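Local coordinates for alkyl hydroperoxide reductase E (Mycobacterium tuberculosis, PDB 5C04), which probably reduces hydrogen peroxide and organic hydroperoxides to water and alcohols at a reactive cysteine, helping to protect the cell against oxidative stress, at residues Arg117-Val122 and Glu138-Arg143. The protein carries 1 engineered substitution. Numbering follows the deposited sequence.
Sequences RGTFVV and EVRDQR
Arg-140 reaches from its loop to the strand that holds Arg-117, Gly-118 and Thr-119, and its guanidinium gives the contact its one definite hydrogen bond. Arg-140 NH1 donates to Thr-119 OG1 at 2.9 Å; the N-H...O angle is 149°, with the oxygen 21° out of the guanidinium plane. Threonine suits this place because its hydroxyl can serve two polar neighbours: OG1 is also hydrogen-bonded to Glu-132 on the adjoining strand. Gly-118 O lies at the guanidinium edge, in plane, 2.9 Å from Arg-140 NH1. A bend at chi3 brings NH1 toward Thr-119 and Gly-118.

Arg-117 CB packs over the centre of one face of the Arg-140 guanidinium, 3.5 Å from Arg-140 CZ, an aliphatic carbon against a flat cation. The remainder of Arg-117 runs extended from CG to NE, which carries Arg-117 NE to 2.9 Å from Glu-138 O.

In this thioredoxin fold the loop links strand 128-134 to helix 143-150, and it brings Arg-140 beside the strand whose Arg-117 touches Cys-46, probably the active-site cysteine.

Arg-117 NH1 and Arg-140 NH2 stand 4.3 Å apart, and the two guanidinium planes are 63° apart; both nitrogens form salt bridges to Glu-49 OE1. The shared carboxylate probably offsets their like charges. Arginine suits position 140 because its several N-H groups serve Thr-119, Glu-49 and Phe-37 O at once. Asp-141 OD1 accepts from Arg-143 N, a capping bond ahead of the turn into the helix, and Arg-143 NE and NH2 grip the same carboxylate side-on.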
# COMPACT_ATOMS: atom_id res chain seq x y z
N ARG A 117 9.77 9.36 -9.37
CA ARG A 117 10.06 8.59 -10.57
C ARG A 117 11.57 8.52 -10.79
O ARG A 117 12.14 9.16 -11.69
CB ARG A 117 9.31 9.18 -11.79
CG ARG A 117 7.80 9.08 -11.62
CD ARG A 117 6.98 9.41 -12.89
NE ARG A 117 5.60 9.61 -12.48
CZ ARG A 117 4.76 8.64 -12.15
NH1 ARG A 117 5.08 7.38 -12.34
NH2 ARG A 117 3.58 8.95 -11.60
N GLY A 118 12.22 7.75 -9.93
CA GLY A 118 13.66 7.53 -9.97
C GLY A 118 13.97 6.35 -10.86
O GLY A 118 13.28 5.33 -10.85
N THR A 119 15.03 6.47 -11.67
CA THR A 119 15.44 5.36 -12.50
C THR A 119 16.95 5.23 -12.45
O THR A 119 17.65 6.24 -12.53
CB THR A 119 15.08 5.56 -13.99
OG1 THR A 119 13.83 6.26 -14.12
CG2 THR A 119 15.07 4.22 -14.74
N PHE A 120 17.43 4.01 -12.36
CA PHE A 120 18.86 3.74 -12.35
C PHE A 120 19.17 2.56 -13.22
O PHE A 120 18.36 1.66 -13.39
CB PHE A 120 19.31 3.43 -10.92
CG PHE A 120 19.05 4.52 -9.96
CD1 PHE A 120 17.84 4.56 -9.28
CD2 PHE A 120 19.99 5.51 -9.71
CE1 PHE A 120 17.56 5.59 -8.42
CE2 PHE A 120 19.72 6.53 -8.84
CZ PHE A 120 18.50 6.57 -8.17
N VAL A 121 20.36 2.59 -13.82
CA VAL A 121 20.91 1.39 -14.41
C VAL A 121 22.17 1.05 -13.62
O VAL A 121 23.03 1.92 -13.40
CB VAL A 121 21.23 1.56 -15.90
CG1 VAL A 121 21.97 0.33 -16.39
CG2 VAL A 121 19.96 1.82 -16.69
N VAL A 122 22.23 -0.20 -13.17
CA VAL A 122 23.32 -0.73 -12.37
C VAL A 122 24.09 -1.68 -13.25
O VAL A 122 23.52 -2.60 -13.85
CB VAL A 122 22.81 -1.49 -11.11
CG1 VAL A 122 23.98 -1.96 -10.25
CG2 VAL A 122 21.88 -0.62 -10.29
N GLU A 138 5.31 13.98 -13.59
CA GLU A 138 6.06 13.93 -14.82
C GLU A 138 6.06 12.51 -15.38
O GLU A 138 5.70 11.56 -14.66
CB GLU A 138 7.49 14.39 -14.59
CG GLU A 138 7.62 15.88 -14.25
CD GLU A 138 9.06 16.29 -14.12
OE1 GLU A 138 9.66 16.01 -13.05
OE2 GLU A 138 9.60 16.89 -15.09
N VAL A 139 6.45 12.38 -16.64
CA VAL A 139 6.57 11.10 -17.35
C VAL A 139 7.97 10.97 -17.89
O VAL A 139 8.47 11.89 -18.55
CB VAL A 139 5.59 11.01 -18.55
CG1 VAL A 139 5.68 9.64 -19.23
CG2 VAL A 139 4.20 11.30 -18.08
N ARG A 140 8.61 9.82 -17.67
CA ARG A 140 9.98 9.61 -18.12
C ARG A 140 10.05 9.25 -19.60
O ARG A 140 9.07 8.75 -20.17
CB ARG A 140 10.66 8.53 -17.26
CG ARG A 140 10.86 8.99 -15.84
CD ARG A 140 11.29 7.84 -14.95
NE ARG A 140 10.13 7.08 -14.53
CZ ARG A 140 10.14 6.26 -13.47
NH1 ARG A 140 11.28 6.00 -12.83
NH2 ARG A 140 9.01 5.70 -13.09
N ASP A 141 11.21 9.52 -20.20
CA ASP A 141 11.51 9.17 -21.58
C ASP A 141 12.30 7.86 -21.58
O ASP A 141 13.49 7.83 -21.26
CB ASP A 141 12.33 10.31 -22.20
CG ASP A 141 12.66 10.08 -23.65
OD1 ASP A 141 12.35 9.00 -24.19
OD2 ASP A 141 13.26 11.02 -24.23
N GLN A 142 11.62 6.77 -21.90
CA GLN A 142 12.21 5.45 -21.83
C GLN A 142 13.31 5.17 -22.89
O GLN A 142 14.09 4.25 -22.75
CB GLN A 142 11.12 4.36 -21.82
CG GLN A 142 10.15 4.55 -20.66
CD GLN A 142 9.20 3.38 -20.43
OE1 GLN A 142 9.36 2.31 -21.00
NE2 GLN A 142 8.20 3.59 -19.58
N ARG A 143 13.42 6.05 -23.88
CA ARG A 143 14.56 5.98 -24.79
C ARG A 143 15.92 6.08 -24.07
O ARG A 143 16.90 5.48 -24.47
CB ARG A 143 14.51 7.10 -25.84
CG ARG A 143 13.24 7.20 -26.67
CD ARG A 143 13.39 8.36 -27.65
NE ARG A 143 13.70 9.61 -26.94
CZ ARG A 143 14.39 10.65 -27.42
NH1 ARG A 143 14.85 10.65 -28.67
NH2 ARG A 143 14.60 11.70 -26.64